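Local coordinates for enoyl-CoA hydratase (Bacillus halodurans, PDB 3LKE), which probably catalyses the addition of water across the double bond of enoyl-CoA thioesters, at residues Glu85-Leu90 / Glu236-Leu241; His92-Ile97 / Glu225-Gln230. One frame throughout, in Å; residues are numbered along the deposited sequence.

Interaction 1 (Glu85-Leu90 / Glu236-Leu241); sequences EVLHVL and EELVAL
Leu87 meets Leu238 and Val239 through methyl groups alone, and neither the His88 ring nor the Glu236 carboxylate touches the opposite segment. The imidazole of His88 belongs to an edge-to-face pair with the ring of His92, one helical turn further on, while the carboxylate of Glu236 turns to Arg84, where its OE2 forms a salt bridge. The contact itself is made by Leu87, Leu238 and Val239, apolar packing between two helices of the crotonase fold, 81-98 and 223-241. Leu87 CD1 lies 4.2 Å from Leu238 CD2, and the other branch, Leu87 CD2, is also 4.2 Å from Leu238 CD2, so one methyl of Leu238 faces the fork of Leu87. The two side chains cross obliquely. Leu87 has CG anti to its carbonyl carbon (chi1 -75°), which carries the fork outward to bridge segments whose nearest CA atoms, those of Leu87 and Leu238, are 9.5 Å apart. A long, branched leucine suits such a span. Val239 adds a second, lighter touch: its CG2 reaches to 4.4 Å from Leu87 CD1. Being short, it fills space close to its own helix, and it also packs on Leu83 and Arg84. All three residues are buried, as fits side chains with no polar atoms to satisfy. The surroundings complete the packing: Leu238 also touches Ile143 and Asp146 of a loop, helix 30-45 lies against Glu85 and Val89 of helix 81-98, and a neighbouring subunit meets helix 223-241 at Glu237, whose OE2 forms a salt bridge with Lys217 of that subunit.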
ATOM      1  N   GLU A  85     -29.733 -12.203   3.658  1.00 33.65           N
ATOM      2  CA  GLU A  85     -29.820 -13.061   2.481  1.00 31.60           C
ATOM      3  C   GLU A  85     -29.136 -12.428   1.266  1.00 32.17           C
ATOM      4  O   GLU A  85     -28.332 -13.081   0.595  1.00 32.71           O
ATOM      5  CB  GLU A  85     -31.286 -13.386   2.162  1.00 37.58           C
ATOM      6  CG  GLU A  85     -31.498 -14.087   0.833  1.00 41.25           C
ATOM      7  CD  GLU A  85     -32.964 -14.429   0.587  1.00 45.67           C
ATOM      8  OE1 GLU A  85     -33.714 -14.596   1.579  1.00 49.58           O
ATOM      9  OE2 GLU A  85     -33.360 -14.529  -0.595  1.00 47.65           O
ATOM     10  N   VAL A  86     -29.444 -11.163   0.988  1.00 29.74           N
ATOM     11  CA  VAL A  86     -28.902 -10.514  -0.203  1.00 30.41           C
ATOM     12  C   VAL A  86     -27.413 -10.196  -0.029  1.00 28.07           C
ATOM     13  O   VAL A  86     -26.627 -10.350  -0.961  1.00 27.53           O
ATOM     14  CB  VAL A  86     -29.695  -9.244  -0.602  1.00 32.78           C
ATOM     15  CG1 VAL A  86     -29.634  -8.202   0.478  1.00 32.63           C
ATOM     16  CG2 VAL A  86     -29.171  -8.676  -1.921  1.00 32.88           C
ATOM     17  N   LEU A  87     -27.034  -9.781   1.174  1.00 27.43           N
ATOM     18  CA  LEU A  87     -25.631  -9.541   1.479  1.00 29.70           C
ATOM     19  C   LEU A  87     -24.844 -10.824   1.287  1.00 27.67           C
ATOM     20  O   LEU A  87     -23.732 -10.809   0.769  1.00 26.46           O
ATOM     21  CB  LEU A  87     -25.467  -9.012   2.906  1.00 27.13           C
ATOM     22  CG  LEU A  87     -25.887  -7.550   3.037  1.00 28.15           C
ATOM     23  CD1 LEU A  87     -25.889  -7.089   4.495  1.00 31.88           C
ATOM     24  CD2 LEU A  87     -24.978  -6.656   2.173  1.00 29.51           C
ATOM     25  N   HIS A  88     -25.445 -11.940   1.684  1.00 25.34           N
ATOM     26  CA  HIS A  88     -24.778 -13.226   1.609  1.00 28.16           C
ATOM     27  C   HIS A  88     -24.432 -13.574   0.161  1.00 29.07           C
ATOM     28  O   HIS A  88     -23.297 -13.933  -0.148  1.00 28.01           O
ATOM     29  CB  HIS A  88     -25.655 -14.314   2.254  1.00 33.00           C
ATOM     30  CG  HIS A  88     -25.078 -15.695   2.167  1.00 34.40           C
ATOM     31  ND1 HIS A  88     -24.005 -16.103   2.930  1.00 42.96           N
ATOM     32  CD2 HIS A  88     -25.438 -16.766   1.422  1.00 43.70           C
ATOM     33  CE1 HIS A  88     -23.720 -17.363   2.647  1.00 40.03           C
ATOM     34  NE2 HIS A  88     -24.577 -17.790   1.739  1.00 45.75           N
ATOM     35  N   VAL A  89     -25.420 -13.463  -0.722  1.00 31.62           N
ATOM     36  CA  VAL A  89     -25.223 -13.783  -2.128  1.00 24.59           C
ATOM     37  C   VAL A  89     -24.254 -12.800  -2.782  1.00 25.25           C
ATOM     38  O   VAL A  89     -23.332 -13.200  -3.482  1.00 24.35           O
ATOM     39  CB  VAL A  89     -26.564 -13.799  -2.897  1.00 25.34           C
ATOM     40  CG1 VAL A  89     -26.330 -14.106  -4.366  1.00 28.09           C
ATOM     41  CG2 VAL A  89     -27.507 -14.835  -2.285  1.00 34.61           C
ATOM     42  N   LEU A  90     -24.451 -11.512  -2.533  1.00 25.78           N
ATOM     43  CA  LEU A  90     -23.593 -10.507  -3.160  1.00 23.02           C
ATOM     44  C   LEU A  90     -22.166 -10.538  -2.611  1.00 22.41           C
ATOM     45  O   LEU A  90     -21.220 -10.339  -3.359  1.00 24.69           O
ATOM     46  CB  LEU A  90     -24.200  -9.111  -3.048  1.00 23.66           C
ATOM     47  CG  LEU A  90     -25.540  -8.903  -3.769  1.00 24.53           C
ATOM     48  CD1 LEU A  90     -26.067  -7.497  -3.530  1.00 24.78           C
ATOM     49  CD2 LEU A  90     -25.423  -9.194  -5.266  1.00 24.46           C
ATOM     50  N   GLU A 236     -22.272  -7.303   9.411  1.00 26.04           N
ATOM     51  CA  GLU A 236     -22.748  -7.015  10.761  1.00 27.10           C
ATOM     52  C   GLU A 236     -22.957  -5.524  10.980  1.00 28.61           C
ATOM     53  O   GLU A 236     -23.931  -5.127  11.619  1.00 29.04           O
ATOM     54  CB  GLU A 236     -21.811  -7.602  11.820  1.00 28.67           C
ATOM     55  CG  GLU A 236     -21.696  -9.112  11.746  1.00 29.84           C
ATOM     56  CD  GLU A 236     -23.042  -9.818  11.913  1.00 31.03           C
ATOM     57  OE1 GLU A 236     -23.899  -9.309  12.667  1.00 33.78           O
ATOM     58  OE2 GLU A 236     -23.234 -10.879  11.293  1.00 34.04           O
ATOM     59  N   GLU A 237     -22.049  -4.694  10.456  1.00 29.29           N
ATOM     60  CA  GLU A 237     -22.168  -3.249  10.649  1.00 24.98           C
ATOM     61  C   GLU A 237     -23.370  -2.688   9.904  1.00 25.30           C
ATOM     62  O   GLU A 237     -24.064  -1.811  10.406  1.00 27.98           O
ATOM     63  CB  GLU A 237     -20.901  -2.501  10.203  1.00 23.75           C
ATOM     64  CG  GLU A 237     -19.631  -2.855  10.978  1.00 25.47           C
ATOM     65  CD  GLU A 237     -19.687  -2.478  12.459  1.00 29.52           C
ATOM     66  OE1 GLU A 237     -20.442  -1.553  12.839  1.00 28.71           O
ATOM     67  OE2 GLU A 237     -18.944  -3.107  13.242  1.00 33.32           O
ATOM     68  N   LEU A 238     -23.606  -3.176   8.692  1.00 24.89           N
ATOM     69  CA  LEU A 238     -24.713  -2.657   7.896  1.00 24.37           C
ATOM     70  C   LEU A 238     -26.051  -3.085   8.498  1.00 28.89           C
ATOM     71  O   LEU A 238     -26.998  -2.310   8.527  1.00 28.53           O
ATOM     72  CB  LEU A 238     -24.615  -3.134   6.443  1.00 26.23           C
ATOM     73  CG  LEU A 238     -25.525  -2.374   5.476  1.00 30.58           C
ATOM     74  CD1 LEU A 238     -25.156  -0.898   5.446  1.00 32.59           C
ATOM     75  CD2 LEU A 238     -25.473  -2.970   4.074  1.00 32.06           C
ATOM     76  N   VAL A 239     -26.111  -4.316   8.986  1.00 26.70           N
ATOM     77  CA  VAL A 239     -27.352  -4.839   9.561  1.00 27.48           C
ATOM     78  C   VAL A 239     -27.714  -4.046  10.805  1.00 31.87           C
ATOM     79  O   VAL A 239     -28.887  -3.742  11.051  1.00 33.01           O
ATOM     80  CB  VAL A 239     -27.231  -6.331   9.920  1.00 29.93           C
ATOM     81  CG1 VAL A 239     -28.379  -6.755  10.860  1.00 35.16           C
ATOM     82  CG2 VAL A 239     -27.223  -7.182   8.660  1.00 31.80           C
ATOM     83  N   ALA A 240     -26.693  -3.708  11.586  1.00 29.31           N
ATOM     84  CA  ALA A 240     -26.884  -2.934  12.804  1.00 28.98           C
ATOM     85  C   ALA A 240     -27.386  -1.531  12.470  1.00 31.30           C
ATOM     86  O   ALA A 240     -28.215  -0.979  13.174  1.00 31.17           O
ATOM     87  CB  ALA A 240     -25.580  -2.874  13.609  1.00 28.41           C
ATOM     88  N   LEU A 241     -26.883  -0.946  11.387  1.00 28.21           N
ATOM     89  CA  LEU A 241     -27.311   0.398  11.022  1.00 27.44           C
ATOM     90  C   LEU A 241     -28.744   0.407  10.459  1.00 30.95           C
ATOM     91  O   LEU A 241     -29.485   1.376  10.636  1.00 31.27           O
ATOM     92  CB  LEU A 241     -26.335   1.016  10.016  1.00 29.22           C
ATOM     93  CG  LEU A 241     -25.026   1.546  10.593  1.00 29.32           C
ATOM     94  CD1 LEU A 241     -23.989   1.739   9.480  1.00 26.48           C
ATOM     95  CD2 LEU A 241     -25.263   2.857  11.349  1.00 28.62           C
TER

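Interaction 2 (His92-Ile97 / Glu225-Gln230); sequences HCVLEI and EELKQQ
Leu95 packs against Leu227 and Lys228 where two antiparallel helices of the crotonase fold run side by side, their local axes 10.4 Å apart at an angle of 174°. The tighter part is aliphatic. Leu95 CD1 sits 3.9 Å from Leu227 CD2, the two leucines lying alongside each other and pointing opposite ways, and Val94 CG1 flanks the same methyl, Leu227 CD2, at 4.3 Å. With CG anti to its backbone N (chi1 -168°), Leu95 swings its fork toward the second helix, although its CB does not head there directly. Apolar residues suit this buried side, where Val94 and Leu227 also touch Phe152 of helix 149-157.

Toward solvent the packing changes character. Leu95 CD2 rests 4.0 Å from Lys228 CB, and the stem of the exposed lysine passes across this methyl, with CB, CG and CD all within about 4.2 Å of it, while its amino group turns off from the contact. This combination of greasy stem and polar tip suits lysine to the border. Replacing Leu95 by an alanine would probably open a gap beside Leu227 and leave the lysine stem without the methyl it packs against. Beyond its bend at chi3, Lys228 brings NZ to 3.5 Å from Glu225 OE1, a long salt bridge within its own helix. The other oxygen of that carboxylate, Glu225 OE2, accepts through its anti lone pair a nearly straight bond (168°) from Gln229 NE2, 3.0 Å away and in the plane of the Gln229 amide.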
ATOM      1  N   HIS A  92     -20.693 -13.240  -1.684  1.00 24.92           N
ATOM      2  CA  HIS A  92     -20.084 -14.370  -2.365  1.00 25.64           C
ATOM      3  C   HIS A  92     -19.676 -14.055  -3.796  1.00 24.82           C
ATOM      4  O   HIS A  92     -18.633 -14.515  -4.253  1.00 26.08           O
ATOM      5  CB  HIS A  92     -20.949 -15.627  -2.280  1.00 30.15           C
ATOM      6  CG  HIS A  92     -20.696 -16.426  -1.042  1.00 33.31           C
ATOM      7  ND1 HIS A  92     -19.571 -17.209  -0.883  1.00 38.25           N
ATOM      8  CD2 HIS A  92     -21.402 -16.543   0.107  1.00 42.85           C
ATOM      9  CE1 HIS A  92     -19.601 -17.780   0.308  1.00 42.74           C
ATOM     10  NE2 HIS A  92     -20.702 -17.395   0.927  1.00 47.30           N
ATOM     11  N   CYS A  93     -20.480 -13.263  -4.508  1.00 25.71           N
ATOM     12  CA  CYS A  93     -20.060 -12.800  -5.828  1.00 23.75           C
ATOM     13  C   CYS A  93     -18.696 -12.107  -5.741  1.00 23.80           C
ATOM     14  O   CYS A  93     -17.794 -12.393  -6.520  1.00 23.98           O
ATOM     15  CB  CYS A  93     -21.069 -11.833  -6.421  1.00 23.21           C
ATOM     16  SG  CYS A  93     -22.626 -12.624  -6.888  1.00 26.44           S
ATOM     17  N   VAL A  94     -18.555 -11.185  -4.794  1.00 22.77           N
ATOM     18  CA  VAL A  94     -17.280 -10.458  -4.655  1.00 22.56           C
ATOM     19  C   VAL A  94     -16.101 -11.403  -4.383  1.00 25.19           C
ATOM     20  O   VAL A  94     -15.037 -11.299  -4.998  1.00 23.32           O
ATOM     21  CB  VAL A  94     -17.344  -9.382  -3.537  1.00 23.07           C
ATOM     22  CG1 VAL A  94     -15.956  -8.778  -3.303  1.00 23.66           C
ATOM     23  CG2 VAL A  94     -18.358  -8.298  -3.891  1.00 24.49           C
ATOM     24  N   LEU A  95     -16.301 -12.326  -3.451  1.00 24.78           N
ATOM     25  CA  LEU A  95     -15.240 -13.226  -3.024  1.00 27.91           C
ATOM     26  C   LEU A  95     -14.858 -14.177  -4.159  1.00 26.79           C
ATOM     27  O   LEU A  95     -13.684 -14.439  -4.392  1.00 24.59           O
ATOM     28  CB  LEU A  95     -15.680 -13.993  -1.771  1.00 27.11           C
ATOM     29  CG  LEU A  95     -14.605 -14.781  -1.023  1.00 29.52           C
ATOM     30  CD1 LEU A  95     -13.426 -13.886  -0.692  1.00 26.55           C
ATOM     31  CD2 LEU A  95     -15.218 -15.397   0.241  1.00 33.34           C
ATOM     32  N   GLU A  96     -15.866 -14.673  -4.873  1.00 25.89           N
ATOM     33  CA  GLU A  96     -15.660 -15.606  -5.995  1.00 26.93           C
ATOM     34  C   GLU A  96     -14.997 -14.971  -7.214  1.00 24.03           C
ATOM     35  O   GLU A  96     -14.268 -15.630  -7.947  1.00 25.04           O
ATOM     36  CB  GLU A  96     -16.988 -16.248  -6.395  1.00 31.18           C
ATOM     37  CG  GLU A  96     -17.656 -16.971  -5.257  1.00 37.58           C
ATOM     38  CD  GLU A  96     -17.433 -18.464  -5.301  1.00 40.18           C
ATOM     39  OE1 GLU A  96     -16.653 -18.931  -6.165  1.00 45.97           O
ATOM     40  OE2 GLU A  96     -18.037 -19.161  -4.462  1.00 43.84           O
ATOM     41  N   ILE A  97     -15.234 -13.684  -7.429  1.00 24.02           N
ATOM     42  CA  ILE A  97     -14.470 -12.969  -8.439  1.00 21.09           C
ATOM     43  C   ILE A  97     -13.033 -12.863  -7.958  1.00 24.03           C
ATOM     44  O   ILE A  97     -12.110 -13.238  -8.664  1.00 23.75           O
ATOM     45  CB  ILE A  97     -15.029 -11.557  -8.685  1.00 20.47           C
ATOM     46  CG1 ILE A  97     -16.434 -11.653  -9.287  1.00 23.14           C
ATOM     47  CG2 ILE A  97     -14.111 -10.753  -9.622  1.00 23.52           C
ATOM     48  CD1 ILE A  97     -17.150 -10.324  -9.365  1.00 25.31           C
ATOM     49  N   GLU A 225      -8.555 -14.551   2.571  1.00 30.32           N
ATOM     50  CA  GLU A 225      -9.077 -14.816   3.908  1.00 30.48           C
ATOM     51  C   GLU A 225      -9.431 -13.505   4.601  1.00 31.19           C
ATOM     52  O   GLU A 225     -10.461 -13.394   5.277  1.00 30.14           O
ATOM     53  CB  GLU A 225      -8.059 -15.597   4.742  1.00 38.60           C
ATOM     54  CG  GLU A 225      -8.517 -15.867   6.161  1.00 40.03           C
ATOM     55  CD  GLU A 225      -9.833 -16.622   6.209  1.00 43.06           C
ATOM     56  OE1 GLU A 225     -10.009 -17.560   5.396  1.00 46.31           O
ATOM     57  OE2 GLU A 225     -10.685 -16.280   7.060  1.00 42.20           O
ATOM     58  N   GLU A 226      -8.572 -12.510   4.421  1.00 26.27           N
ATOM     59  CA  GLU A 226      -8.808 -11.190   4.972  1.00 26.05           C
ATOM     60  C   GLU A 226     -10.060 -10.537   4.398  1.00 25.29           C
ATOM     61  O   GLU A 226     -10.812  -9.890   5.124  1.00 27.80           O
ATOM     62  CB  GLU A 226      -7.584 -10.304   4.744  1.00 26.23           C
ATOM     63  CG  GLU A 226      -6.350 -10.868   5.402  1.00 33.86           C
ATOM     64  CD  GLU A 226      -6.591 -11.222   6.858  1.00 43.54           C
ATOM     65  OE1 GLU A 226      -6.911 -10.308   7.651  1.00 43.46           O
ATOM     66  OE2 GLU A 226      -6.464 -12.419   7.208  1.00 49.20           O
ATOM     67  N   LEU A 227     -10.261 -10.687   3.093  1.00 24.69           N
ATOM     68  CA  LEU A 227     -11.453 -10.151   2.441  1.00 25.08           C
ATOM     69  C   LEU A 227     -12.691 -10.854   2.998  1.00 24.66           C
ATOM     70  O   LEU A 227     -13.711 -10.224   3.316  1.00 22.31           O
ATOM     71  CB  LEU A 227     -11.362 -10.344   0.918  1.00 22.27           C
ATOM     72  CG  LEU A 227     -12.627 -10.011   0.117  1.00 23.02           C
ATOM     73  CD1 LEU A 227     -13.119  -8.587   0.444  1.00 24.59           C
ATOM     74  CD2 LEU A 227     -12.359 -10.183  -1.370  1.00 23.58           C
ATOM     75  N   LYS A 228     -12.600 -12.173   3.115  1.00 26.60           N
ATOM     76  CA  LYS A 228     -13.742 -12.938   3.591  1.00 28.35           C
ATOM     77  C   LYS A 228     -14.163 -12.432   4.961  1.00 28.24           C
ATOM     78  O   LYS A 228     -15.353 -12.192   5.209  1.00 26.96           O
ATOM     79  CB  LYS A 228     -13.434 -14.435   3.641  1.00 28.64           C
ATOM     80  CG  LYS A 228     -14.568 -15.254   4.266  1.00 33.78           C
ATOM     81  CD  LYS A 228     -14.360 -16.756   4.091  1.00 38.84           C
ATOM     82  CE  LYS A 228     -13.348 -17.310   5.081  1.00 46.88           C
ATOM     83  NZ  LYS A 228     -13.310 -18.806   5.041  1.00 51.25           N
ATOM     84  N   GLN A 229     -13.188 -12.256   5.846  1.00 27.62           N
ATOM     85  CA  GLN A 229     -13.485 -11.757   7.179  1.00 30.51           C
ATOM     86  C   GLN A 229     -14.045 -10.340   7.154  1.00 28.24           C
ATOM     87  O   GLN A 229     -14.927 -10.001   7.938  1.00 27.70           O
ATOM     88  CB  GLN A 229     -12.254 -11.821   8.073  1.00 30.79           C
ATOM     89  CG  GLN A 229     -11.717 -13.215   8.282  1.00 33.42           C
ATOM     90  CD  GLN A 229     -10.501 -13.223   9.181  1.00 41.09           C
ATOM     91  OE1 GLN A 229     -10.277 -12.278   9.944  1.00 43.58           O
ATOM     92  NE2 GLN A 229      -9.704 -14.284   9.095  1.00 38.97           N
ATOM     93  N   GLN A 230     -13.535  -9.510   6.252  1.00 25.56           N
ATOM     94  CA  GLN A 230     -13.999  -8.136   6.186  1.00 23.44           C
ATOM     95  C   GLN A 230     -15.454  -8.087   5.684  1.00 24.79           C
ATOM     96  O   GLN A 230     -16.252  -7.276   6.146  1.00 24.92           O
ATOM     97  CB  GLN A 230     -13.082  -7.293   5.292  1.00 25.62           C
ATOM     98  CG  GLN A 230     -13.423  -5.819   5.321  1.00 27.45           C
ATOM     99  CD  GLN A 230     -12.237  -4.941   5.657  1.00 30.01           C
ATOM    100  OE1 GLN A 230     -11.198  -5.423   6.113  1.00 34.68           O
ATOM    101  NE2 GLN A 230     -12.384  -3.646   5.432  1.00 29.07           N
TER

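In the fold
Followed from the N terminus, the chain passes through helix 81-98, which supplies 85-90 and then 92-97. It goes on through strands 103-108, 125-129 and 185-187 of the six-stranded sheet, and through helices 190-205 and 209-220, before entering helix 223-241. There 225-230 comes first and closes the inner loop as interaction 2, with 127 residues between its segments; 236-241 then closes the outer loop as interaction 1, with 145. The inner loop is nested in the outer without crossing, the order expected when two helices pair antiparallel. The two contacts, with centres about 13 Å apart, thus join helix 223-241 to helix 81-98 at two levels.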